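[4Fe-4S]-dependent U34-ARNt thiolase (Methanococcus maripaludis, PDB 6SCY) probably transfers sulfur to the wobble uridine of tRNA, using ATP and a [4Fe-4S] cluster, and also binds zinc. Local coordinates at residues A[164-169]-A[204-209]; A[49-54]-A[80-85]. All blocks are in the same frame, centred on the assembly; numbering follows the deposited sequence.

Contact 1: residues A[164-169]-A[204-209]; sequences FLAIGH and KRIKPL. With SO4 (sulfate ion), chain B.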
loop_
_atom_site.group_PDB
_atom_site.type_symbol
_atom_site.label_atom_id
_atom_site.label_comp_id
_atom_site.label_asym_id
_atom_site.label_seq_id
_atom_site.Cartn_x
_atom_site.Cartn_y
_atom_site.Cartn_z
ATOM N N PHE A 164 -1.613 -29.786 6.296
ATOM C CA PHE A 164 -1.906 -28.471 5.735
ATOM C C PHE A 164 -3.405 -28.234 5.578
ATOM O O PHE A 164 -4.179 -29.187 5.430
ATOM C CB PHE A 164 -1.205 -28.292 4.381
ATOM C CG PHE A 164 0.296 -28.420 4.417
ATOM C CD1 PHE A 164 1.087 -27.378 4.886
ATOM C CD2 PHE A 164 0.921 -29.576 3.967
ATOM C CE1 PHE A 164 2.479 -27.494 4.915
ATOM C CE2 PHE A 164 2.313 -29.690 3.993
ATOM C CZ PHE A 164 3.082 -28.647 4.467
ATOM N N LEU A 165 -3.806 -26.953 5.613
ATOM C CA LEU A 165 -5.183 -26.521 5.402
ATOM C C LEU A 165 -5.171 -25.652 4.136
ATOM O O LEU A 165 -4.639 -24.543 4.153
ATOM C CB LEU A 165 -5.728 -25.765 6.635
ATOM C CG LEU A 165 -7.085 -25.053 6.512
ATOM C CD1 LEU A 165 -8.248 -26.029 6.516
ATOM C CD2 LEU A 165 -7.268 -24.067 7.640
ATOM N N ALA A 166 -5.692 -26.195 3.023
ATOM C CA ALA A 166 -5.736 -25.499 1.743
ATOM C C ALA A 166 -6.952 -24.577 1.643
ATOM O O ALA A 166 -8.074 -25.010 1.895
ATOM C CB ALA A 166 -5.712 -26.498 0.603
ATOM N N ILE A 167 -6.715 -23.287 1.326
ATOM C CA ILE A 167 -7.738 -22.240 1.183
ATOM C C ILE A 167 -7.707 -21.710 -0.258
ATOM O O ILE A 167 -6.632 -21.440 -0.792
ATOM C CB ILE A 167 -7.591 -21.103 2.256
ATOM C CG1 ILE A 167 -7.316 -21.637 3.684
ATOM C CG2 ILE A 167 -8.785 -20.151 2.250
ATOM C CD1 ILE A 167 -8.438 -22.378 4.360
ATOM N N GLY A 168 -8.884 -21.588 -0.866
ATOM C CA GLY A 168 -9.053 -21.147 -2.248
ATOM C C GLY A 168 -8.968 -19.654 -2.512
ATOM O O GLY A 168 -9.829 -19.102 -3.206
ATOM N N HIS A 169 -7.920 -18.988 -1.990
ATOM C CA HIS A 169 -7.729 -17.554 -2.219
ATOM C C HIS A 169 -6.974 -17.388 -3.515
ATOM O O HIS A 169 -5.953 -18.058 -3.710
ATOM C CB HIS A 169 -6.963 -16.881 -1.063
ATOM C CG HIS A 169 -7.719 -16.784 0.229
ATOM N ND1 HIS A 169 -7.066 -16.829 1.449
ATOM C CD2 HIS A 169 -9.043 -16.618 0.452
ATOM C CE1 HIS A 169 -8.007 -16.695 2.365
ATOM N NE2 HIS A 169 -9.212 -16.572 1.813
ATOM N N LYS A 204 -0.862 -25.471 9.136
ATOM C CA LYS A 204 -0.406 -24.472 8.168
ATOM C C LYS A 204 -1.422 -24.196 7.065
ATOM O O LYS A 204 -1.850 -25.118 6.367
ATOM C CB LYS A 204 0.955 -24.876 7.572
ATOM C CG LYS A 204 1.868 -23.697 7.253
ATOM C CD LYS A 204 1.859 -23.309 5.780
ATOM C CE LYS A 204 2.926 -22.281 5.492
ATOM N NZ LYS A 204 3.080 -22.047 4.031
ATOM N N ARG A 205 -1.802 -22.918 6.922
ATOM C CA ARG A 205 -2.741 -22.447 5.908
ATOM C C ARG A 205 -2.017 -22.253 4.576
ATOM O O ARG A 205 -1.155 -21.380 4.461
ATOM C CB ARG A 205 -3.403 -21.134 6.353
ATOM C CG ARG A 205 -4.851 -21.273 6.791
ATOM C CD ARG A 205 -5.398 -19.946 7.286
ATOM N NE ARG A 205 -6.824 -20.028 7.593
ATOM C CZ ARG A 205 -7.786 -19.504 6.842
ATOM N NH1 ARG A 205 -7.484 -18.826 5.743
ATOM N NH2 ARG A 205 -9.053 -19.629 7.201
ATOM N N ILE A 206 -2.335 -23.097 3.586
ATOM C CA ILE A 206 -1.753 -23.030 2.240
ATOM C C ILE A 206 -2.806 -22.510 1.253
ATOM O O ILE A 206 -3.987 -22.800 1.422
ATOM C CB ILE A 206 -1.074 -24.360 1.771
ATOM C CG1 ILE A 206 -2.022 -25.582 1.883
ATOM C CG2 ILE A 206 0.222 -24.600 2.536
ATOM C CD1 ILE A 206 -1.806 -26.714 0.875
ATOM N N LYS A 207 -2.394 -21.706 0.261
ATOM C CA LYS A 207 -3.297 -21.157 -0.757
ATOM C C LYS A 207 -2.760 -21.554 -2.131
ATOM O O LYS A 207 -1.867 -20.880 -2.653
ATOM C CB LYS A 207 -3.444 -19.630 -0.635
ATOM C CG LYS A 207 -4.266 -19.186 0.558
ATOM C CD LYS A 207 -3.655 -17.964 1.221
ATOM C CE LYS A 207 -3.945 -17.923 2.700
ATOM N NZ LYS A 207 -3.260 -19.022 3.442
ATOM N N PRO A 208 -3.227 -22.681 -2.715
ATOM C CA PRO A 208 -2.696 -23.088 -4.023
ATOM C C PRO A 208 -2.988 -22.082 -5.130
ATOM O O PRO A 208 -2.143 -21.880 -5.987
ATOM C CB PRO A 208 -3.368 -24.446 -4.276
ATOM C CG PRO A 208 -3.875 -24.897 -2.935
ATOM C CD PRO A 208 -4.247 -23.634 -2.235
ATOM N N LEU A 209 -4.144 -21.412 -5.075
ATOM C CA LEU A 209 -4.571 -20.448 -6.094
ATOM C C LEU A 209 -4.022 -19.016 -5.913
ATOM O O LEU A 209 -4.342 -18.143 -6.722
ATOM C CB LEU A 209 -6.116 -20.429 -6.194
ATOM C CG LEU A 209 -6.830 -21.744 -6.602
ATOM C CD1 LEU A 209 -8.308 -21.577 -6.560
ATOM C CD2 LEU A 209 -6.476 -22.157 -7.998
HETATM S S SO4 B . -11.778 -17.941 4.720
HETATM O O1 SO4 B . -11.698 -19.384 4.497
HETATM O O2 SO4 B . -12.643 -17.332 3.707
HETATM O O3 SO4 B . -10.443 -17.353 4.634
HETATM O O4 SO4 B . -12.329 -17.690 6.049
#

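Contact 2: residues A[49-54]-A[80-85]; sequences NIKVAM and NLIAIM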
loop_
_atom_site.group_PDB
_atom_site.type_symbol
_atom_site.label_atom_id
_atom_site.label_comp_id
_atom_site.label_asym_id
_atom_site.label_seq_id
_atom_site.Cartn_x
_atom_site.Cartn_y
_atom_site.Cartn_z
ATOM N N ASN A 49 3.411 -39.135 1.918
ATOM C CA ASN A 49 3.263 -39.170 3.377
ATOM C C ASN A 49 2.695 -37.860 3.987
ATOM O O ASN A 49 3.019 -37.523 5.136
ATOM C CB ASN A 49 4.562 -39.616 4.080
ATOM C CG ASN A 49 5.317 -40.691 3.341
ATOM O OD1 ASN A 49 4.767 -41.734 2.968
ATOM N ND2 ASN A 49 6.591 -40.439 3.091
ATOM N N ILE A 50 1.785 -37.169 3.263
ATOM C CA ILE A 50 1.122 -35.970 3.810
ATOM C C ILE A 50 -0.406 -36.008 3.568
ATOM O O ILE A 50 -0.865 -36.561 2.572
ATOM C CB ILE A 50 1.740 -34.588 3.421
ATOM C CG1 ILE A 50 1.775 -34.373 1.913
ATOM C CG2 ILE A 50 3.105 -34.339 4.057
ATOM C CD1 ILE A 50 0.809 -33.420 1.528
ATOM N N LYS A 51 -1.171 -35.403 4.491
ATOM C CA LYS A 51 -2.632 -35.308 4.477
ATOM C C LYS A 51 -3.014 -33.825 4.354
ATOM O O LYS A 51 -2.541 -33.013 5.156
ATOM C CB LYS A 51 -3.182 -35.916 5.788
ATOM C CG LYS A 51 -4.689 -36.073 5.846
ATOM C CD LYS A 51 -5.121 -36.599 7.194
ATOM C CE LYS A 51 -5.628 -38.016 7.124
ATOM N NZ LYS A 51 -6.360 -38.384 8.361
ATOM N N VAL A 52 -3.831 -33.461 3.346
ATOM C CA VAL A 52 -4.233 -32.058 3.162
ATOM C C VAL A 52 -5.735 -31.876 3.268
ATOM O O VAL A 52 -6.480 -32.387 2.434
ATOM C CB VAL A 52 -3.674 -31.401 1.871
ATOM C CG1 VAL A 52 -4.197 -29.977 1.697
ATOM C CG2 VAL A 52 -2.151 -31.410 1.851
ATOM N N ALA A 53 -6.170 -31.128 4.288
ATOM C CA ALA A 53 -7.562 -30.749 4.511
ATOM C C ALA A 53 -7.791 -29.541 3.628
ATOM O O ALA A 53 -6.849 -28.782 3.401
ATOM C CB ALA A 53 -7.766 -30.358 5.962
ATOM N N MET A 54 -9.003 -29.352 3.109
ATOM C CA MET A 54 -9.238 -28.203 2.246
ATOM C C MET A 54 -10.606 -27.604 2.430
ATOM O O MET A 54 -11.610 -28.297 2.284
ATOM C CB MET A 54 -8.939 -28.500 0.764
ATOM C CG MET A 54 -9.501 -29.781 0.258
ATOM S SD MET A 54 -9.242 -29.928 -1.511
ATOM C CE MET A 54 -10.362 -31.218 -1.849
ATOM N N ASN A 80 -3.148 -38.138 1.394
ATOM C CA ASN A 80 -4.598 -38.008 1.510
ATOM C C ASN A 80 -5.093 -36.588 1.299
ATOM O O ASN A 80 -4.334 -35.633 1.485
ATOM C CB ASN A 80 -5.055 -38.549 2.874
ATOM C CG ASN A 80 -6.479 -39.030 2.907
ATOM O OD1 ASN A 80 -7.362 -38.370 3.462
ATOM N ND2 ASN A 80 -6.733 -40.195 2.314
ATOM N N LEU A 81 -6.385 -36.450 0.934
ATOM C CA LEU A 81 -7.041 -35.166 0.690
ATOM C C LEU A 81 -8.466 -35.215 1.266
ATOM O O LEU A 81 -9.276 -36.044 0.852
ATOM C CB LEU A 81 -7.043 -34.877 -0.826
ATOM C CG LEU A 81 -7.256 -33.443 -1.288
ATOM C CD1 LEU A 81 -6.087 -32.576 -0.931
ATOM C CD2 LEU A 81 -7.442 -33.391 -2.782
ATOM N N ILE A 82 -8.741 -34.373 2.269
ATOM C CA ILE A 82 -10.046 -34.304 2.931
ATOM C C ILE A 82 -10.651 -32.928 2.657
ATOM O O ILE A 82 -9.934 -31.937 2.724
ATOM C CB ILE A 82 -9.944 -34.599 4.464
ATOM C CG1 ILE A 82 -9.058 -35.818 4.758
ATOM C CG2 ILE A 82 -11.339 -34.783 5.105
ATOM C CD1 ILE A 82 -8.491 -35.844 6.178
ATOM N N ALA A 83 -11.958 -32.856 2.353
ATOM C CA ALA A 83 -12.646 -31.586 2.105
ATOM C C ALA A 83 -13.555 -31.245 3.265
ATOM O O ALA A 83 -14.292 -32.107 3.733
ATOM C CB ALA A 83 -13.450 -31.660 0.819
ATOM N N ILE A 84 -13.488 -30.005 3.748
ATOM C CA ILE A 84 -14.319 -29.547 4.863
ATOM C C ILE A 84 -15.239 -28.422 4.420
ATOM O O ILE A 84 -14.764 -27.371 3.971
ATOM C CB ILE A 84 -13.526 -29.138 6.138
ATOM C CG1 ILE A 84 -12.354 -30.087 6.459
ATOM C CG2 ILE A 84 -14.475 -28.992 7.332
ATOM C CD1 ILE A 84 -11.115 -29.359 6.955
ATOM N N MET A 85 -16.557 -28.638 4.591
ATOM C CA MET A 85 -17.588 -27.649 4.284
ATOM C C MET A 85 -18.153 -27.134 5.606
ATOM O O MET A 85 -18.566 -27.938 6.446
ATOM C CB MET A 85 -18.704 -28.260 3.425
ATOM C CG MET A 85 -18.265 -28.646 2.036
ATOM S SD MET A 85 -17.617 -30.326 2.014
ATOM C CE MET A 85 -17.948 -30.762 0.354
#

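Contact 1: residues A[164-169]-A[204-209]
H169 and R205 converge on one oxygen of a sulfate ion, probably from the crystallisation liquor: NE2 of H169 lies 3.2 Å from sulfate O3 and NH1 of R205 3.5 Å from the same O3, both weak hydrogen bonds. Alongside the imidazole, and pointing the same way, runs K207, whose CE touches ND1 of H169 at 3.5 Å near the plane of the ring. R205, extended from CG to NE, lays its guanidinium against I167, whose CG1 sits over one face, offset toward the rim, 3.5 Å from NH1. A second sulfate forms a salt bridge with R205. These bound anions are consistent with a basic pocket next to the predicted ATP site, which includes G168, centre of an inverse gamma turn. Strands 164-167 and 204-206 pair in parallel, 204-206 being an outermost strand of the parallel sheet of this PP-loop (HUP-type) domain. L165 N donates to K204 O (2.8 Å, 171°), I206 N to L165 O, and I167 N to I206 O. On the face bearing F164, A166 and I206, the phenyl CD1 meets I206 CG2 at 3.7 Å, while I206 CD1 reaches A166 CB; V52 of the next strand packs against all three.

Contact 2: residues A[49-54]-A[80-85]
Five backbone hydrogen bonds join I50-M54 to N80-I84 in parallel register, K51 paired with N80, V52 with L81, A53 with I82 and M54 with A83. N80 N donates to I50 O, and V52 N returns the link to N80 O at 2.9 Å. I82 N then bonds V52 O, M54 N makes a weak, bent bond to I82 O, and I84 N closes the series on M54 O with a nearly straight N-H...O angle of 171°. CA-H...O contacts fill in between, the shortest from A53 CA to I82 O at 3.2 Å.

The two strands are the first and second of a beta-alpha-beta crossover whose helix, 60-75, packs on V52, M54 and L81. This unit is part of the PP-loop fold, and M54 leads directly into G55, L56 and S57, predicted to bind ATP.

Apolar packing differs on the two faces. On the helix 60-75 side, M54 starts with CG between its backbone N and carbonyl carbon (chi1 46°) and then runs extended across L81 at about a right angle. Its CE ends 3.8 Å from L81 CD2 and also touches A83 CB. L81 CD1 lies 3.9 Å from V52 CB, the two side chains running side by side. On the other face, I84 CD1 reaches A53 CB at 3.6 Å, both residues also touching helix 141-159.

K51 adds an apolar contact by its chain, CD lying 3.6 Å from I82 CD1 as the two side chains pass at a slant, while its NZ hydrogen-bonds the carbonyl oxygen of E160, outside the pair.

How the contacts relate
From the N terminus, the chain passes the zinc site of C6, C9, C25 and C28, the last of them in helix 26-41, then enters the sheet with strand 51-55. Helix 60-75 carries it back, and contact 2 closes this first loop when 80-85 pairs with 49-54. The chain continues through strand 111-116 and helix 141-159, before 164-167 docks on the other side of 51-55. Contact 1 closes a later, separate loop, through helices 171-184 and 188-192, so the two are in series and neither nests nor crosses. Strand 51-55 joins them: backbone bonds from A53 to F164 and A166 make one sheet of 80-87, 51-55, 164-167 and 204-206 in that order, with 111-116 added beyond 80-87.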